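Local coordinates for peptidase M28 (Shewanella amazonensis SB2B, PDB 3IIB), which probably acts as a zinc-dependent carboxypeptidase or dipeptidase of the M28 family, holding two zinc ions in its active site, at residues 44-55 and 234-242. Sequence-based numbering, arbitrary orientation.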
ATOM      1  N   ASP A  44     -13.631 -12.994 -17.040  1.00  7.02           N
ATOM      2  CA  ASP A  44     -13.764 -14.437 -16.810  1.00  6.16           C
ATOM      3  C   ASP A  44     -13.508 -15.209 -18.103  1.00  4.99           C
ATOM      4  O   ASP A  44     -12.590 -16.089 -18.150  1.00  6.12           O
ATOM      5  CB  ASP A  44     -15.145 -14.653 -16.168  1.00  6.50           C
ATOM      6  CG  ASP A  44     -15.504 -16.086 -15.936  1.00  7.92           C
ATOM      7  OD1 ASP A  44     -14.780 -17.016 -16.334  1.00  5.20           O
ATOM      8  OD2 ASP A  44     -16.547 -16.300 -15.292  1.00  6.96           O
ATOM      9  N   LYS A  45     -14.250 -14.878 -19.177  1.00  5.50           N
ATOM     10  CA  LYS A  45     -13.977 -15.519 -20.450  1.00  7.32           C
ATOM     11  C   LYS A  45     -12.571 -15.240 -20.964  1.00  6.60           C
ATOM     12  O   LYS A  45     -11.942 -16.136 -21.527  1.00  5.08           O
ATOM     13  CB  LYS A  45     -15.007 -15.112 -21.509  1.00 11.40           C
ATOM     14  CG  LYS A  45     -14.728 -15.671 -22.884  1.00 14.78           C
ATOM     15  CD  LYS A  45     -15.913 -15.353 -23.812  1.00 17.50           C
ATOM     16  CE  LYS A  45     -15.916 -16.220 -25.088  1.00 29.13           C
ATOM     17  NZ  LYS A  45     -14.613 -16.601 -25.722  1.00 25.32           N
ATOM     18  N   VAL A  46     -12.085 -14.007 -20.792  1.00  5.97           N
ATOM     19  CA  VAL A  46     -10.688 -13.662 -21.169  1.00  5.10           C
ATOM     20  C   VAL A  46      -9.672 -14.574 -20.499  1.00  5.36           C
ATOM     21  O   VAL A  46      -8.768 -15.063 -21.175  1.00  7.27           O
ATOM     22  CB  VAL A  46     -10.366 -12.158 -20.955  1.00  6.44           C
ATOM     23  CG1 VAL A  46      -8.902 -11.819 -21.289  1.00  5.81           C
ATOM     24  CG2 VAL A  46     -11.392 -11.263 -21.783  1.00  7.81           C
ATOM     25  N   ALA A  47      -9.850 -14.843 -19.203  1.00  3.79           N
ATOM     26  CA  ALA A  47      -8.933 -15.708 -18.461  1.00  4.16           C
ATOM     27  C   ALA A  47      -9.032 -17.156 -18.946  1.00  5.67           C
ATOM     28  O   ALA A  47      -8.012 -17.840 -19.139  1.00  4.33           O
ATOM     29  CB  ALA A  47      -9.203 -15.610 -16.962  1.00  3.46           C
ATOM     30  N   VAL A  48     -10.272 -17.627 -19.190  1.00  5.38           N
ATOM     31  CA  VAL A  48     -10.458 -18.986 -19.704  1.00  4.77           C
ATOM     32  C   VAL A  48      -9.761 -19.142 -21.078  1.00  5.64           C
ATOM     33  O   VAL A  48      -9.061 -20.146 -21.304  1.00  3.28           O
ATOM     34  CB  VAL A  48     -11.988 -19.372 -19.735  1.00  5.90           C
ATOM     35  CG1 VAL A  48     -12.233 -20.596 -20.626  1.00  6.56           C
ATOM     36  CG2 VAL A  48     -12.515 -19.523 -18.300  1.00  4.18           C
ATOM     37  N   ASP A  49      -9.969 -18.175 -21.977  1.00  7.17           N
ATOM     38  CA  ASP A  49      -9.427 -18.269 -23.317  1.00  5.80           C
ATOM     39  C   ASP A  49      -7.889 -18.218 -23.208  1.00  4.63           C
ATOM     40  O   ASP A  49      -7.176 -18.973 -23.879  1.00  6.36           O
ATOM     41  CB  ASP A  49      -9.976 -17.171 -24.207  1.00  7.87           C
ATOM     42  CG  ASP A  49     -11.430 -17.416 -24.600  1.00 11.84           C
ATOM     43  OD1 ASP A  49     -11.883 -18.557 -24.441  1.00 13.17           O
ATOM     44  OD2 ASP A  49     -12.102 -16.465 -25.024  1.00 15.03           O
ATOM     45  N   TRP A  50      -7.396 -17.403 -22.283  1.00  3.37           N
ATOM     46  CA  TRP A  50      -5.946 -17.274 -22.082  1.00  3.72           C
ATOM     47  C   TRP A  50      -5.366 -18.622 -21.639  1.00  5.37           C
ATOM     48  O   TRP A  50      -4.318 -19.027 -22.119  1.00  4.83           O
ATOM     49  CB  TRP A  50      -5.626 -16.178 -21.068  1.00  5.42           C
ATOM     50  CG  TRP A  50      -4.199 -16.244 -20.560  1.00  4.62           C
ATOM     51  CD1 TRP A  50      -3.132 -15.580 -21.066  1.00  7.95           C
ATOM     52  CD2 TRP A  50      -3.715 -17.032 -19.474  1.00  6.20           C
ATOM     53  NE1 TRP A  50      -1.993 -15.909 -20.367  1.00  6.02           N
ATOM     54  CE2 TRP A  50      -2.332 -16.784 -19.364  1.00  2.55           C
ATOM     55  CE3 TRP A  50      -4.329 -17.894 -18.537  1.00  2.89           C
ATOM     56  CZ2 TRP A  50      -1.536 -17.402 -18.395  1.00  5.43           C
ATOM     57  CZ3 TRP A  50      -3.526 -18.518 -17.570  1.00  6.93           C
ATOM     58  CH2 TRP A  50      -2.137 -18.266 -17.510  1.00  8.75           C
ATOM     59  N   ALA A  51      -6.061 -19.285 -20.731  1.00  7.47           N
ATOM     60  CA  ALA A  51      -5.570 -20.532 -20.110  1.00  6.27           C
ATOM     61  C   ALA A  51      -5.595 -21.661 -21.112  1.00  5.03           C
ATOM     62  O   ALA A  51      -4.642 -22.412 -21.237  1.00  4.26           O
ATOM     63  CB  ALA A  51      -6.416 -20.853 -18.863  1.00  5.57           C
ATOM     64  N   ILE A  52      -6.663 -21.744 -21.897  1.00  4.86           N
ATOM     65  CA  ILE A  52      -6.735 -22.737 -22.972  1.00  5.86           C
ATOM     66  C   ILE A  52      -5.549 -22.574 -23.954  1.00  6.28           C
ATOM     67  O   ILE A  52      -4.820 -23.550 -24.274  1.00  3.69           O
ATOM     68  CB  ILE A  52      -8.133 -22.660 -23.680  1.00  2.73           C
ATOM     69  CG1 ILE A  52      -9.281 -23.159 -22.770  1.00  5.10           C
ATOM     70  CG2 ILE A  52      -8.142 -23.514 -24.922  1.00  3.14           C
ATOM     71  CD1 ILE A  52      -9.243 -24.673 -22.512  1.00  9.35           C
ATOM     72  N   ALA A  53      -5.320 -21.338 -24.405  1.00  5.58           N
ATOM     73  CA  ALA A  53      -4.265 -21.060 -25.366  1.00  5.86           C
ATOM     74  C   ALA A  53      -2.913 -21.386 -24.725  1.00  3.95           C
ATOM     75  O   ALA A  53      -2.044 -21.950 -25.375  1.00  6.92           O
ATOM     76  CB  ALA A  53      -4.313 -19.566 -25.833  1.00  5.60           C
ATOM     77  N   LYS A  54      -2.755 -21.024 -23.455  1.00  5.96           N
ATOM     78  CA  LYS A  54      -1.488 -21.221 -22.791  1.00  3.96           C
ATOM     79  C   LYS A  54      -1.181 -22.673 -22.670  1.00  4.81           C
ATOM     80  O   LYS A  54      -0.056 -23.108 -22.941  1.00  6.51           O
ATOM     81  CB  LYS A  54      -1.482 -20.534 -21.420  1.00  3.95           C
ATOM     82  CG  LYS A  54      -0.149 -20.631 -20.663  1.00  3.76           C
ATOM     83  CD  LYS A  54       0.957 -19.838 -21.376  1.00  6.17           C
ATOM     84  CE  LYS A  54       0.662 -18.344 -21.492  1.00  5.38           C
ATOM     85  NZ  LYS A  54       1.790 -17.598 -22.144  1.00  8.60           N
ATOM     86  N   LEU A  55      -2.165 -23.448 -22.235  1.00  4.37           N
ATOM     87  CA  LEU A  55      -1.940 -24.876 -22.044  1.00  2.55           C
ATOM     88  C   LEU A  55      -1.687 -25.562 -23.371  1.00  3.80           C
ATOM     89  O   LEU A  55      -0.817 -26.427 -23.457  1.00  4.47           O
ATOM     90  CB  LEU A  55      -3.112 -25.506 -21.291  1.00  2.31           C
ATOM     91  CG  LEU A  55      -3.229 -24.951 -19.866  1.00  4.97           C
ATOM     92  CD1 LEU A  55      -4.594 -25.233 -19.265  1.00  5.43           C
ATOM     93  CD2 LEU A  55      -2.106 -25.439 -18.959  1.00  5.80           C
ATOM     94  N   THR A 234     -22.196 -18.851 -17.325  1.00  3.29           N
ATOM     95  CA  THR A 234     -21.277 -19.996 -17.377  1.00  4.43           C
ATOM     96  C   THR A 234     -19.826 -19.514 -17.339  1.00  4.36           C
ATOM     97  O   THR A 234     -19.449 -18.627 -18.100  1.00  4.09           O
ATOM     98  CB  THR A 234     -21.489 -20.775 -18.685  1.00  6.00           C
ATOM     99  OG1 THR A 234     -22.875 -21.171 -18.770  1.00  6.27           O
ATOM    100  CG2 THR A 234     -20.576 -21.989 -18.758  1.00  4.63           C
ATOM    101  N   SER A 235     -19.039 -20.116 -16.448  1.00  3.74           N
ATOM    102  CA  SER A 235     -17.585 -20.036 -16.493  1.00  5.58           C
ATOM    103  C   SER A 235     -17.143 -21.490 -16.738  1.00  4.09           C
ATOM    104  O   SER A 235     -17.964 -22.365 -17.040  1.00  6.05           O
ATOM    105  CB  SER A 235     -17.022 -19.465 -15.179  1.00  7.52           C
ATOM    106  OG  SER A 235     -15.608 -19.241 -15.261  1.00  4.22           O
ATOM    107  N   TYR A 236     -15.854 -21.750 -16.627  1.00  4.35           N
ATOM    108  CA  TYR A 236     -15.302 -23.047 -16.943  1.00  4.53           C
ATOM    109  C   TYR A 236     -14.109 -23.400 -16.068  1.00  5.88           C
ATOM    110  O   TYR A 236     -13.246 -22.538 -15.818  1.00  6.94           O
ATOM    111  CB  TYR A 236     -14.817 -23.095 -18.391  1.00  5.62           C
ATOM    112  CG  TYR A 236     -15.938 -22.892 -19.377  1.00  2.88           C
ATOM    113  CD1 TYR A 236     -16.318 -21.617 -19.763  1.00  4.30           C
ATOM    114  CD2 TYR A 236     -16.635 -23.970 -19.886  1.00  8.03           C
ATOM    115  CE1 TYR A 236     -17.385 -21.439 -20.638  1.00  4.60           C
ATOM    116  CE2 TYR A 236     -17.677 -23.799 -20.748  1.00 11.85           C
ATOM    117  CZ  TYR A 236     -18.050 -22.531 -21.108  1.00  8.05           C
ATOM    118  OH  TYR A 236     -19.075 -22.347 -21.981  1.00 11.83           O
ATOM    119  N   ASN A 237     -14.099 -24.655 -15.623  1.00  5.75           N
ATOM    120  CA  ASN A 237     -12.876 -25.323 -15.149  1.00  5.48           C
ATOM    121  C   ASN A 237     -12.047 -25.625 -16.387  1.00  7.82           C
ATOM    122  O   ASN A 237     -12.568 -26.172 -17.372  1.00  4.41           O
ATOM    123  CB  ASN A 237     -13.229 -26.615 -14.408  1.00  6.57           C
ATOM    124  CG  ASN A 237     -13.936 -26.376 -13.074  1.00  4.92           C
ATOM    125  OD1 ASN A 237     -13.722 -25.360 -12.407  1.00  5.45           O
ATOM    126  ND2 ASN A 237     -14.750 -27.350 -12.662  1.00  2.57           N
ATOM    127  N   VAL A 238     -10.769 -25.250 -16.364  1.00  4.73           N
ATOM    128  CA  VAL A 238      -9.886 -25.449 -17.495  1.00  3.49           C
ATOM    129  C   VAL A 238      -8.903 -26.532 -17.122  1.00  3.43           C
ATOM    130  O   VAL A 238      -8.278 -26.471 -16.028  1.00  5.26           O
ATOM    131  CB  VAL A 238      -9.158 -24.139 -17.868  1.00  5.07           C
ATOM    132  CG1 VAL A 238      -8.069 -24.359 -18.958  1.00  7.92           C
ATOM    133  CG2 VAL A 238     -10.159 -23.066 -18.287  1.00  6.81           C
ATOM    134  N   ILE A 239      -8.779 -27.534 -18.000  1.00  4.51           N
ATOM    135  CA  ILE A 239      -8.086 -28.756 -17.637  1.00  3.93           C
ATOM    136  C   ILE A 239      -7.017 -29.070 -18.685  1.00  2.30           C
ATOM    137  O   ILE A 239      -7.256 -28.952 -19.921  1.00  4.47           O
ATOM    138  CB  ILE A 239      -9.066 -29.909 -17.477  1.00  4.53           C
ATOM    139  CG1 ILE A 239     -10.053 -29.619 -16.305  1.00 10.21           C
ATOM    140  CG2 ILE A 239      -8.276 -31.249 -17.292  1.00  5.35           C
ATOM    141  CD1 ILE A 239     -11.254 -30.564 -16.218  1.00  8.81           C
ATOM    142  N   ALA A 240      -5.858 -29.470 -18.186  1.00  4.15           N
ATOM    143  CA  ALA A 240      -4.801 -30.044 -19.041  1.00  4.34           C
ATOM    144  C   ALA A 240      -4.270 -31.312 -18.455  1.00  4.28           C
ATOM    145  O   ALA A 240      -4.237 -31.511 -17.218  1.00  8.17           O
ATOM    146  CB  ALA A 240      -3.652 -29.078 -19.224  1.00  6.02           C
ATOM    147  N   GLU A 241      -3.804 -32.185 -19.344  1.00  4.90           N
ATOM    148  CA  GLU A 241      -3.283 -33.468 -18.923  1.00  2.67           C
ATOM    149  C   GLU A 241      -1.942 -33.791 -19.553  1.00  4.69           C
ATOM    150  O   GLU A 241      -1.680 -33.476 -20.711  1.00  5.88           O
ATOM    151  CB  GLU A 241      -4.301 -34.594 -19.239  1.00  4.27           C
ATOM    152  CG  GLU A 241      -5.586 -34.491 -18.450  1.00  9.95           C
ATOM    153  CD  GLU A 241      -6.668 -35.474 -18.837  1.00 10.61           C
ATOM    154  OE1 GLU A 241      -6.446 -36.335 -19.724  1.00 13.34           O
ATOM    155  OE2 GLU A 241      -7.746 -35.394 -18.214  1.00  9.45           O
ATOM    156  N   VAL A 242      -1.083 -34.365 -18.710  1.00  4.11           N
ATOM    157  CA  VAL A 242       0.071 -35.132 -19.113  1.00  3.13           C
ATOM    158  C   VAL A 242      -0.366 -36.595 -19.158  1.00  4.88           C
ATOM    159  O   VAL A 242      -0.713 -37.186 -18.150  1.00  4.34           O
ATOM    160  CB  VAL A 242       1.228 -34.977 -18.109  1.00  4.16           C
ATOM    161  CG1 VAL A 242       2.436 -35.841 -18.562  1.00  2.40           C
ATOM    162  CG2 VAL A 242       1.626 -33.483 -17.943  1.00  6.68           C
TER
HETATM  163  O   HOH W   1     -18.576 -16.165 -16.919  1.00 11.67           O
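Val238 is where the packing between helix 44-55 and strand 234-242 is tightest: its CG1 meets Leu55 CD1 at 3.6 Å, Ile52 CD1 at 3.8 Å and the Ala51 methyl. With CG1 anti to the backbone N (chi1 173°), the other branch, CG2, is turned to Val48 CG1, 4.0 Å away. Val48, Ala51, Ile52 and Leu55, on one side of two helical turns, thus divide the two methyls between them. Leu55 reaches further along the strand and sets both CD1 and CD2 against the Ala240 methyl. The helix runs in nearly the same direction as the strand, at 26° with axes 8.6 Å apart, and packs on one face of the large mixed sheet of the zinc exopeptidase fold, touching the neighbouring strands through Ala51 on Leu299 and Leu55 on Val63; Val238 and Ala240 point toward it, while Asn237 and Ile239 point away. Packing is looser beside Tyr236, a partly exposed residue whose CB lies 4.2 Å from Val48 CG1 and whose ring has a cation-pi partner in Lys65. At the helix's N-terminal end the contact turns polar. Ser235 OG donates to the syn lone pair of Asp44 OD1 (2.6 Å), and OD2 accepts from Gly40 N and from a water that also donates to Thr234 O. Replacing Asp44 by alanine removes both carboxylate oxygens and would probably leave the Ser235 hydroxyl and Gly40 N without these acceptors.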